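Long-range contact in 6-carboxyhexanoate--coa ligase (Bacillus subtilis, PDB 5FLG), which belongs to the 6-carboxyhexanoate–CoA ligase family and binds a nucleotide analogue, magnesium ions and pimelic acid: residues Asp23-Ile35 and Ala46-Pro59. Sequence-based numbering, arbitrary orientation.
Sequences DGGKHISGGERLI and ALLEKGLSHSRGKP. With ANP (phosphoaminophosphonic acid-adenylate ester), chain D.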
loop_
_atom_site.group_PDB
_atom_site.type_symbol
_atom_site.label_atom_id
_atom_site.label_comp_id
_atom_site.label_asym_id
_atom_site.label_seq_id
_atom_site.Cartn_x
_atom_site.Cartn_y
_atom_site.Cartn_z
ATOM N N ASP A 23 2.169 3.527 14.677
ATOM C CA ASP A 23 1.580 4.637 15.423
ATOM C C ASP A 23 0.834 4.219 16.693
ATOM O O ASP A 23 0.425 5.081 17.471
ATOM C CB ASP A 23 0.609 5.433 14.543
ATOM C CG ASP A 23 1.285 6.072 13.347
ATOM O OD1 ASP A 23 2.446 6.510 13.485
ATOM O OD2 ASP A 23 0.639 6.166 12.277
ATOM N N GLY A 24 0.588 2.920 16.866
ATOM C CA GLY A 24 -0.097 2.405 18.064
ATOM C C GLY A 24 -1.568 2.088 17.839
ATOM O O GLY A 24 -2.308 1.839 18.782
ATOM N N GLY A 25 -2.001 2.073 16.583
ATOM C CA GLY A 25 -3.418 1.895 16.274
ATOM C C GLY A 25 -3.963 0.543 16.698
ATOM O O GLY A 25 -3.209 -0.334 17.139
ATOM N N LYS A 26 -5.289 0.426 16.674
ATOM C CA LYS A 26 -5.970 -0.859 16.721
ATOM C C LYS A 26 -5.954 -1.517 15.340
ATOM O O LYS A 26 -6.375 -0.904 14.360
ATOM C CB LYS A 26 -7.424 -0.666 17.161
ATOM C CG LYS A 26 -8.193 -1.970 17.312
ATOM C CD LYS A 26 -9.638 -1.733 17.708
ATOM C CE LYS A 26 -10.429 -3.020 17.600
ATOM N NZ LYS A 26 -11.904 -2.808 17.674
ATOM N N HIS A 27 -5.358 -2.706 15.263
ATOM C CA HIS A 27 -5.427 -3.573 14.083
ATOM C C HIS A 27 -6.882 -3.857 13.742
ATOM O O HIS A 27 -7.634 -4.325 14.581
ATOM C CB HIS A 27 -4.703 -4.911 14.381
ATOM C CG HIS A 27 -4.847 -5.938 13.294
ATOM N ND1 HIS A 27 -4.293 -5.781 12.048
ATOM C CD2 HIS A 27 -5.501 -7.125 13.261
ATOM C CE1 HIS A 27 -4.620 -6.806 11.282
ATOM N NE2 HIS A 27 -5.338 -7.647 11.999
ATOM N N ILE A 28 -7.304 -3.541 12.537
ATOM C CA ILE A 28 -8.690 -3.843 12.163
ATOM C C ILE A 28 -8.739 -5.101 11.299
ATOM O O ILE A 28 -9.419 -6.100 11.630
ATOM C CB ILE A 28 -9.334 -2.701 11.347
ATOM C CG1 ILE A 28 -9.478 -1.424 12.179
ATOM C CG2 ILE A 28 -10.693 -3.146 10.829
ATOM C CD1 ILE A 28 -10.502 -1.552 13.277
ATOM N N SER A 29 -7.989 -5.060 10.209
ATOM C CA SER A 29 -8.007 -6.136 9.232
ATOM C C SER A 29 -6.649 -6.330 8.553
ATOM O O SER A 29 -5.865 -5.399 8.419
ATOM C CB SER A 29 -9.060 -5.857 8.168
ATOM O OG SER A 29 -9.190 -6.961 7.299
ATOM N N GLY A 30 -6.394 -7.558 8.114
ATOM C CA GLY A 30 -5.240 -7.864 7.282
ATOM C C GLY A 30 -5.634 -8.902 6.249
ATOM O O GLY A 30 -6.478 -9.733 6.497
ATOM N N GLY A 31 -5.039 -8.857 5.074
ATOM C CA GLY A 31 -5.272 -9.913 4.113
ATOM C C GLY A 31 -4.071 -10.182 3.245
ATOM O O GLY A 31 -3.232 -9.302 3.014
ATOM N N GLU A 32 -4.042 -11.372 2.655
ATOM C CA GLU A 32 -3.000 -11.668 1.699
ATOM C C GLU A 32 -3.477 -12.583 0.615
ATOM O O GLU A 32 -4.269 -13.446 0.857
ATOM C CB GLU A 32 -1.776 -12.275 2.434
ATOM C CG GLU A 32 -2.159 -13.176 3.578
ATOM C CD GLU A 32 -2.432 -12.425 4.862
ATOM O OE1 GLU A 32 -1.629 -11.536 5.223
ATOM O OE2 GLU A 32 -3.386 -12.817 5.579
ATOM N N ARG A 33 -3.034 -12.354 -0.607
ATOM C CA ARG A 33 -3.582 -13.057 -1.751
ATOM C C ARG A 33 -2.418 -13.315 -2.672
ATOM O O ARG A 33 -1.391 -12.677 -2.565
ATOM C CB ARG A 33 -4.650 -12.211 -2.497
ATOM C CG ARG A 33 -5.881 -11.874 -1.656
ATOM C CD ARG A 33 -6.778 -13.082 -1.374
ATOM N NE ARG A 33 -7.264 -13.647 -2.639
ATOM C CZ ARG A 33 -8.234 -13.115 -3.385
ATOM N NH1 ARG A 33 -8.918 -12.069 -2.949
ATOM N NH2 ARG A 33 -8.520 -13.629 -4.573
ATOM N N LEU A 34 -2.556 -14.327 -3.514
ATOM C CA LEU A 34 -1.577 -14.619 -4.535
ATOM C C LEU A 34 -2.304 -14.916 -5.862
ATOM O O LEU A 34 -3.014 -15.885 -5.957
ATOM C CB LEU A 34 -0.765 -15.819 -4.065
ATOM C CG LEU A 34 0.363 -16.309 -4.945
ATOM C CD1 LEU A 34 1.488 -15.285 -4.918
ATOM C CD2 LEU A 34 0.851 -17.669 -4.448
ATOM N N ILE A 35 -2.037 -14.135 -6.895
ATOM C CA ILE A 35 -2.919 -14.100 -8.048
ATOM C C ILE A 35 -2.190 -13.787 -9.334
ATOM O O ILE A 35 -1.128 -13.169 -9.329
ATOM C CB ILE A 35 -4.006 -13.014 -7.886
ATOM C CG1 ILE A 35 -3.343 -11.670 -7.574
ATOM C CG2 ILE A 35 -4.994 -13.423 -6.806
ATOM C CD1 ILE A 35 -4.139 -10.475 -8.103
ATOM N N ALA A 46 -11.473 -6.604 -3.404
ATOM C CA ALA A 46 -11.909 -7.506 -2.358
ATOM C C ALA A 46 -11.197 -7.162 -1.055
ATOM O O ALA A 46 -11.809 -7.172 0.019
ATOM C CB ALA A 46 -11.692 -8.980 -2.720
ATOM N N LEU A 47 -9.915 -6.848 -1.140
ATOM C CA LEU A 47 -9.162 -6.463 0.064
ATOM C C LEU A 47 -9.648 -5.113 0.600
ATOM O O LEU A 47 -9.749 -4.923 1.800
ATOM C CB LEU A 47 -7.672 -6.429 -0.219
ATOM C CG LEU A 47 -7.039 -7.820 -0.427
ATOM C CD1 LEU A 47 -5.637 -7.719 -0.994
ATOM C CD2 LEU A 47 -7.029 -8.591 0.874
ATOM N N LEU A 48 -9.835 -4.144 -0.279
ATOM C CA LEU A 48 -10.348 -2.849 0.171
ATOM C C LEU A 48 -11.615 -3.071 0.971
ATOM O O LEU A 48 -11.724 -2.618 2.111
ATOM C CB LEU A 48 -10.609 -1.922 -1.011
ATOM C CG LEU A 48 -11.177 -0.540 -0.683
ATOM C CD1 LEU A 48 -10.248 0.228 0.233
ATOM C CD2 LEU A 48 -11.416 0.235 -1.969
ATOM N N GLU A 49 -12.551 -3.815 0.401
ATOM C CA GLU A 49 -13.879 -3.977 0.988
ATOM C C GLU A 49 -13.813 -4.753 2.306
ATOM O O GLU A 49 -14.539 -4.490 3.267
ATOM C CB GLU A 49 -14.791 -4.698 -0.016
ATOM C CG GLU A 49 -16.095 -5.220 0.561
ATOM C CD GLU A 49 -16.996 -4.119 1.127
ATOM O OE1 GLU A 49 -16.507 -2.996 1.388
ATOM O OE2 GLU A 49 -18.192 -4.402 1.378
ATOM N N LYS A 50 -12.916 -5.720 2.358
ATOM C CA LYS A 50 -12.713 -6.488 3.564
ATOM C C LYS A 50 -12.255 -5.591 4.692
ATOM O O LYS A 50 -12.757 -5.662 5.810
ATOM C CB LYS A 50 -11.678 -7.561 3.245
ATOM C CG LYS A 50 -11.050 -8.246 4.408
ATOM C CD LYS A 50 -10.077 -9.264 3.816
ATOM C CE LYS A 50 -9.252 -9.952 4.883
ATOM N NZ LYS A 50 -10.096 -11.024 5.451
ATOM N N GLY A 51 -11.382 -4.664 4.384
ATOM C CA GLY A 51 -10.925 -3.720 5.385
ATOM C C GLY A 51 -11.975 -2.671 5.783
ATOM O O GLY A 51 -12.042 -2.282 6.953
ATOM N N LEU A 52 -12.815 -2.250 4.831
ATOM C CA LEU A 52 -13.804 -1.178 5.094
ATOM C C LEU A 52 -15.082 -1.653 5.795
ATOM O O LEU A 52 -15.779 -0.862 6.385
ATOM C CB LEU A 52 -14.214 -0.474 3.809
ATOM C CG LEU A 52 -13.121 0.300 3.081
ATOM C CD1 LEU A 52 -13.706 0.976 1.867
ATOM C CD2 LEU A 52 -12.432 1.303 3.986
ATOM N N SER A 53 -15.392 -2.936 5.750
ATOM C CA SER A 53 -16.643 -3.390 6.312
ATOM C C SER A 53 -16.371 -4.305 7.503
ATOM O O SER A 53 -17.069 -5.279 7.705
ATOM C CB SER A 53 -17.418 -4.158 5.241
ATOM O OG SER A 53 -16.667 -5.297 4.851
ATOM N N HIS A 54 -15.305 -4.058 8.248
ATOM C CA HIS A 54 -14.907 -5.011 9.268
ATOM C C HIS A 54 -15.706 -4.791 10.553
ATOM O O HIS A 54 -15.890 -3.665 10.988
ATOM C CB HIS A 54 -13.411 -4.925 9.542
ATOM C CG HIS A 54 -12.833 -6.192 10.083
ATOM N ND1 HIS A 54 -13.171 -6.676 11.327
ATOM C CD2 HIS A 54 -12.139 -7.179 9.476
ATOM C CE1 HIS A 54 -12.584 -7.843 11.513
ATOM N NE2 HIS A 54 -11.982 -8.187 10.390
ATOM N N SER A 55 -16.071 -5.888 11.211
ATOM C CA SER A 55 -16.777 -5.840 12.486
ATOM C C SER A 55 -15.932 -5.263 13.631
ATOM O O SER A 55 -16.465 -4.952 14.683
ATOM C CB SER A 55 -17.221 -7.254 12.867
ATOM O OG SER A 55 -16.094 -8.099 13.162
ATOM N N ARG A 56 -14.610 -5.200 13.478
ATOM C CA ARG A 56 -13.789 -4.587 14.501
ATOM C C ARG A 56 -13.798 -3.047 14.360
ATOM O O ARG A 56 -13.189 -2.346 15.153
ATOM C CB ARG A 56 -12.358 -5.145 14.459
ATOM C CG ARG A 56 -12.265 -6.588 14.948
ATOM C CD ARG A 56 -10.919 -7.250 14.689
ATOM N NE ARG A 56 -9.792 -6.526 15.259
ATOM C CZ ARG A 56 -9.340 -6.678 16.499
ATOM N NH1 ARG A 56 -9.958 -7.488 17.345
ATOM N NH2 ARG A 56 -8.337 -5.923 16.931
ATOM N N GLY A 57 -14.496 -2.528 13.353
ATOM C CA GLY A 57 -14.679 -1.088 13.192
ATOM C C GLY A 57 -14.132 -0.545 11.872
ATOM O O GLY A 57 -13.524 -1.269 11.068
ATOM N N LYS A 58 -14.246 0.764 11.704
ATOM C CA LYS A 58 -13.877 1.446 10.461
ATOM C C LYS A 58 -12.427 1.946 10.559
ATOM O O LYS A 58 -12.055 2.596 11.527
ATOM C CB LYS A 58 -14.835 2.620 10.228
ATOM C CG LYS A 58 -14.256 3.760 9.413
ATOM C CD LYS A 58 -15.109 5.019 9.502
ATOM C CE LYS A 58 -14.266 6.270 9.278
ATOM N NZ LYS A 58 -15.127 7.460 9.038
ATOM N N PRO A 59 -11.585 1.599 9.578
ATOM C CA PRO A 59 -10.179 2.026 9.603
ATOM C C PRO A 59 -9.991 3.504 9.251
ATOM O O PRO A 59 -10.853 4.094 8.594
ATOM C CB PRO A 59 -9.522 1.131 8.558
ATOM C CG PRO A 59 -10.611 0.785 7.617
ATOM C CD PRO A 59 -11.881 0.735 8.429
HETATM P PG ANP D . -9.516 -10.271 9.042
HETATM O O1G ANP D . -9.897 -9.089 8.195
HETATM O O2G ANP D . -10.475 -10.497 10.178
HETATM O O3G ANP D . -9.236 -11.540 8.304
HETATM P PB ANP D . -6.885 -10.925 10.258
HETATM O O1B ANP D . -6.629 -11.847 9.119
HETATM O O2B ANP D . -5.839 -10.084 10.889
HETATM N N3B ANP D . -8.048 -9.752 9.749
HETATM P PA ANP D . -8.287 -13.186 11.354
HETATM O O1A ANP D . -9.482 -13.284 12.184
HETATM O O2A ANP D . -8.241 -13.662 9.930
HETATM O O3A ANP D . -7.638 -11.717 11.452
HETATM O "O5'" ANP D . -7.144 -14.022 12.204
HETATM C "C5'" ANP D . -7.189 -14.070 13.602
HETATM C "C4'" ANP D . -5.787 -13.819 14.164
HETATM O "O4'" ANP D . -4.883 -14.773 13.590
HETATM C "C3'" ANP D . -5.261 -12.440 13.799
HETATM O "O3'" ANP D . -5.553 -11.484 14.811
HETATM C "C2'" ANP D . -3.778 -12.660 13.737
HETATM O "O2'" ANP D . -3.260 -12.661 15.069
HETATM C "C1'" ANP D . -3.707 -14.058 13.191
HETATM N N9 ANP D . -3.548 -13.987 11.735
HETATM C C8 ANP D . -4.499 -13.665 10.788
HETATM N N7 ANP D . -3.978 -13.793 9.545
HETATM C C5 ANP D . -2.669 -14.159 9.702
HETATM C C6 ANP D . -1.512 -14.425 8.832
HETATM N N6 ANP D . -1.586 -14.314 7.502
HETATM N N1 ANP D . -0.342 -14.797 9.398
HETATM C C2 ANP D . -0.215 -14.886 10.727
HETATM N N3 ANP D . -1.223 -14.731 11.600
HETATM C C4 ANP D . -2.409 -14.265 11.141
HETATM O O HOH W 1 -7.261 -12.136 6.236
#
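H54 and K50 meet S29 across the contact, where strand 26-36, the end of helix 40-52 (K50) and the turn that follows it (H54) together hold the terminal phosphate of ANP. H54 NE2 gives a nearly straight hydrogen bond (171°) to ANP O2G, 2.8 Å away. K50 NZ bonds ANP O3G at 3.0 Å and O1G more weakly. S29 OG makes a very short, doubtful contact with O1G. On the strand side, H27 NE2 donates to ANP O2B at 2.7 Å, with the oxygen at the ring edge. E32 OE2 takes a weak bond from the adenine N6, but its salt bridge is to R146.

The H54 ring is set from several sides. I28 O sits over the centre of one face, 3.5 Å above the plane. I28 CG2 packs against H54 CB. At the ring edge, H54 ND1 accepts from R56 N in the ring plane. This bond ties the ring to the type I turn H54-G57. With ND1 accepting, NE2 is left to donate to O2G, consistent with the ring being held in this orientation.

The same turn is fastened to the strand. R56 grips H27 O side-on through NE and NH2, the latter at 2.9 Å. The chain bends at chi3 (56°) to bring both nitrogens to that oxygen. K26 CE lies over one guanidinium face, while K26 NZ, at the end of an extended chain, bonds R56 O at 2.9 Å on a lone pair and pairs with E224.

Further along, L47 CD2 lies against the backbone of G31, its CA 3.9 Å away. A classic beta bulge turns both I28 and S29 to A15 of the neighbouring strand.

K50 also pairs with E174. The two histidines and the lysine are consistent with a pocket built to steady negative phosphate groups.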